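Local coordinates for uric acid degradation bifunctional protein PucL (Bacillus subtilis, PDB 6A4M) that catalyses, as the urate oxidase part of a bifunctional enzyme, the oxidation of uric acid to 5-hydroxyisourate, the other part probably decarboxylating a later breakdown intermediate, at residues R250-F255 and F297-E302. Residues are numbered along the deposited sequence; the frame is centred on the assembly and turned at random.
Sequences RILARF and FTVTRE
Leu252, near the end of helix 240-254, reaches toward the strand 293-300, while Arg301 runs past it the other way to the helix end. Arg301 CB does not point at the helix, and CG stands anti to N (chi1 -159°). Bends at chi2 and chi3 bring the guanidinium round. Arg301 CZ lies 3.3 Å from Leu252 O, and the two terminal nitrogens share that oxygen. Arg301 NH2 makes the shorter bond, 2.7 Å to Leu252 O, with an N-H...O angle of 142°. It comes from above the carbonyl plane, and the oxygen is itself tilted from the guanidinium plane. Arg301 NH1 adds a weak bond to the same oxygen and another weak one, 3.4 Å, to Phe255 O at the guanidinium edge. It also bonds Leu258 O. Leu252 CB covers one face of the guanidinium, 3.7 Å from Arg301 NH1. Leu252 CD1 packs against Val299 CG1 at 3.8 Å. Helix 240-254 packs on the antiparallel sheet of the uricase tunnelling (T-) fold, where Val261 also touches Leu252. The guanidinium thus gathers carbonyls where the helix ends. Its positive charge would be expected to suit the negative, C-terminal end of the helix dipole.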
ATOM      1  N   ARG A 250      15.687  -6.914  -0.480  1.00 42.79           N
ATOM      2  CA  ARG A 250      15.939  -5.736  -1.311  1.00 43.85           C
ATOM      3  C   ARG A 250      15.237  -4.485  -0.773  1.00 42.92           C
ATOM      4  O   ARG A 250      15.814  -3.398  -0.801  1.00 42.19           O
ATOM      5  CB  ARG A 250      15.518  -5.992  -2.761  1.00 45.22           C
ATOM      6  CG  ARG A 250      15.979  -4.921  -3.743  1.00 47.07           C
ATOM      7  CD  ARG A 250      17.457  -5.020  -4.089  1.00 48.52           C
ATOM      8  NE  ARG A 250      17.652  -5.679  -5.384  1.00 50.69           N
ATOM      9  CZ  ARG A 250      17.883  -6.981  -5.581  1.00 51.14           C
ATOM     10  NH1 ARG A 250      17.982  -7.851  -4.570  1.00 51.06           N
ATOM     11  NH2 ARG A 250      18.026  -7.423  -6.825  1.00 51.36           N
ATOM     12  N   ILE A 251      14.000  -4.639  -0.298  1.00 42.69           N
ATOM     13  CA  ILE A 251      13.258  -3.534   0.330  1.00 42.52           C
ATOM     14  C   ILE A 251      13.966  -3.059   1.608  1.00 42.30           C
ATOM     15  O   ILE A 251      14.097  -1.855   1.832  1.00 41.29           O
ATOM     16  CB  ILE A 251      11.783  -3.925   0.626  1.00 42.27           C
ATOM     17  CG1 ILE A 251      11.001  -4.071  -0.687  1.00 41.95           C
ATOM     18  CG2 ILE A 251      11.093  -2.892   1.519  1.00 42.09           C
ATOM     19  CD1 ILE A 251       9.741  -4.905  -0.567  1.00 41.65           C
ATOM     20  N   LEU A 252      14.412  -4.004   2.434  1.00 42.56           N
ATOM     21  CA  LEU A 252      15.153  -3.679   3.658  1.00 43.12           C
ATOM     22  C   LEU A 252      16.494  -3.005   3.364  1.00 43.44           C
ATOM     23  O   LEU A 252      16.882  -2.073   4.069  1.00 43.73           O
ATOM     24  CB  LEU A 252      15.379  -4.928   4.513  1.00 42.83           C
ATOM     25  CG  LEU A 252      14.127  -5.532   5.152  1.00 43.27           C
ATOM     26  CD1 LEU A 252      14.455  -6.882   5.761  1.00 43.65           C
ATOM     27  CD2 LEU A 252      13.525  -4.611   6.205  1.00 43.82           C
ATOM     28  N   ALA A 253      17.187  -3.478   2.330  1.00 44.03           N
ATOM     29  CA  ALA A 253      18.445  -2.866   1.887  1.00 45.44           C
ATOM     30  C   ALA A 253      18.235  -1.423   1.424  1.00 46.24           C
ATOM     31  O   ALA A 253      18.990  -0.523   1.806  1.00 46.83           O
ATOM     32  CB  ALA A 253      19.073  -3.688   0.768  1.00 45.22           C
ATOM     33  N   ARG A 254      17.196  -1.215   0.621  1.00 46.58           N
ATOM     34  CA  ARG A 254      16.896   0.102   0.057  1.00 46.85           C
ATOM     35  C   ARG A 254      16.267   1.064   1.080  1.00 44.99           C
ATOM     36  O   ARG A 254      16.352   2.282   0.911  1.00 43.18           O
ATOM     37  CB  ARG A 254      15.980  -0.055  -1.163  1.00 49.01           C
ATOM     38  CG  ARG A 254      16.065   1.074  -2.179  1.00 52.13           C
ATOM     39  CD  ARG A 254      17.407   1.175  -2.905  1.00 54.10           C
ATOM     40  NE  ARG A 254      17.873  -0.086  -3.488  1.00 55.71           N
ATOM     41  CZ  ARG A 254      18.957  -0.210  -4.258  1.00 58.21           C
ATOM     42  NH1 ARG A 254      19.701   0.850  -4.589  1.00 58.46           N
ATOM     43  NH2 ARG A 254      19.295  -1.412  -4.725  1.00 58.59           N
ATOM     44  N   PHE A 255      15.640   0.519   2.128  1.00 43.91           N
ATOM     45  CA  PHE A 255      14.996   1.319   3.175  1.00 43.32           C
ATOM     46  C   PHE A 255      15.432   0.852   4.571  1.00 43.42           C
ATOM     47  O   PHE A 255      14.763   0.012   5.174  1.00 43.15           O
ATOM     48  CB  PHE A 255      13.467   1.251   3.047  1.00 42.05           C
ATOM     49  CG  PHE A 255      12.939   1.828   1.765  1.00 40.81           C
ATOM     50  CD1 PHE A 255      12.922   3.204   1.565  1.00 40.62           C
ATOM     51  CD2 PHE A 255      12.450   1.000   0.756  1.00 40.17           C
ATOM     52  CE1 PHE A 255      12.438   3.746   0.380  1.00 40.60           C
ATOM     53  CE2 PHE A 255      11.963   1.534  -0.429  1.00 40.11           C
ATOM     54  CZ  PHE A 255      11.956   2.910  -0.618  1.00 40.38           C
ATOM     55  N   PHE A 297       5.113 -15.107   4.952  1.00 43.00           N
ATOM     56  CA  PHE A 297       6.495 -15.009   5.430  1.00 43.49           C
ATOM     57  C   PHE A 297       6.866 -13.552   5.674  1.00 44.49           C
ATOM     58  O   PHE A 297       6.403 -12.662   4.950  1.00 44.35           O
ATOM     59  CB  PHE A 297       7.464 -15.616   4.410  1.00 42.91           C
ATOM     60  N   THR A 298       7.692 -13.314   6.694  1.00 44.81           N
ATOM     61  CA  THR A 298       8.233 -11.980   6.961  1.00 45.52           C
ATOM     62  C   THR A 298       9.760 -12.039   6.972  1.00 45.38           C
ATOM     63  O   THR A 298      10.343 -12.874   7.660  1.00 43.96           O
ATOM     64  CB  THR A 298       7.702 -11.358   8.283  1.00 45.63           C
ATOM     65  OG1 THR A 298       8.626 -11.590   9.352  1.00 46.26           O
ATOM     66  CG2 THR A 298       6.320 -11.913   8.663  1.00 45.48           C
ATOM     67  N   VAL A 299      10.386 -11.159   6.191  1.00 46.78           N
ATOM     68  CA  VAL A 299      11.835 -10.984   6.184  1.00 47.97           C
ATOM     69  C   VAL A 299      12.161  -9.878   7.184  1.00 49.49           C
ATOM     70  O   VAL A 299      11.723  -8.739   7.016  1.00 49.57           O
ATOM     71  CB  VAL A 299      12.356 -10.593   4.780  1.00 48.10           C
ATOM     72  CG1 VAL A 299      13.880 -10.500   4.772  1.00 48.69           C
ATOM     73  CG2 VAL A 299      11.879 -11.593   3.732  1.00 47.98           C
ATOM     74  N   THR A 300      12.917 -10.223   8.227  1.00 51.59           N
ATOM     75  CA  THR A 300      13.300  -9.268   9.279  1.00 53.07           C
ATOM     76  C   THR A 300      14.671  -8.638   8.989  1.00 53.93           C
ATOM     77  O   THR A 300      15.320  -8.980   7.996  1.00 52.93           O
ATOM     78  CB  THR A 300      13.266  -9.929  10.679  1.00 53.24           C
ATOM     79  OG1 THR A 300      13.251  -8.913  11.688  1.00 56.21           O
ATOM     80  CG2 THR A 300      14.462 -10.853  10.915  1.00 53.90           C
ATOM     81  N   ARG A 301      15.094  -7.720   9.860  1.00 56.28           N
ATOM     82  CA  ARG A 301      16.369  -6.997   9.701  1.00 58.06           C
ATOM     83  C   ARG A 301      17.575  -7.942   9.740  1.00 59.57           C
ATOM     84  O   ARG A 301      18.455  -7.866   8.877  1.00 58.51           O
ATOM     85  CB  ARG A 301      16.529  -5.919  10.784  1.00 58.19           C
ATOM     86  CG  ARG A 301      17.513  -4.816  10.416  1.00 57.94           C
ATOM     87  CD  ARG A 301      16.890  -3.809   9.454  1.00 57.68           C
ATOM     88  NE  ARG A 301      17.792  -3.449   8.359  1.00 56.86           N
ATOM     89  CZ  ARG A 301      17.436  -2.795   7.251  1.00 56.26           C
ATOM     90  NH1 ARG A 301      16.178  -2.388   7.057  1.00 55.61           N
ATOM     91  NH2 ARG A 301      18.354  -2.538   6.323  1.00 56.05           N
ATOM     92  N   GLU A 302      17.600  -8.817  10.745  1.00 61.66           N
ATOM     93  CA  GLU A 302      18.645  -9.841  10.893  1.00 64.72           C
ATOM     94  C   GLU A 302      18.839 -10.723   9.651  1.00 66.87           C
ATOM     95  O   GLU A 302      19.972 -11.082   9.322  1.00 68.36           O
ATOM     96  CB  GLU A 302      18.350 -10.731  12.108  1.00 63.76           C
TER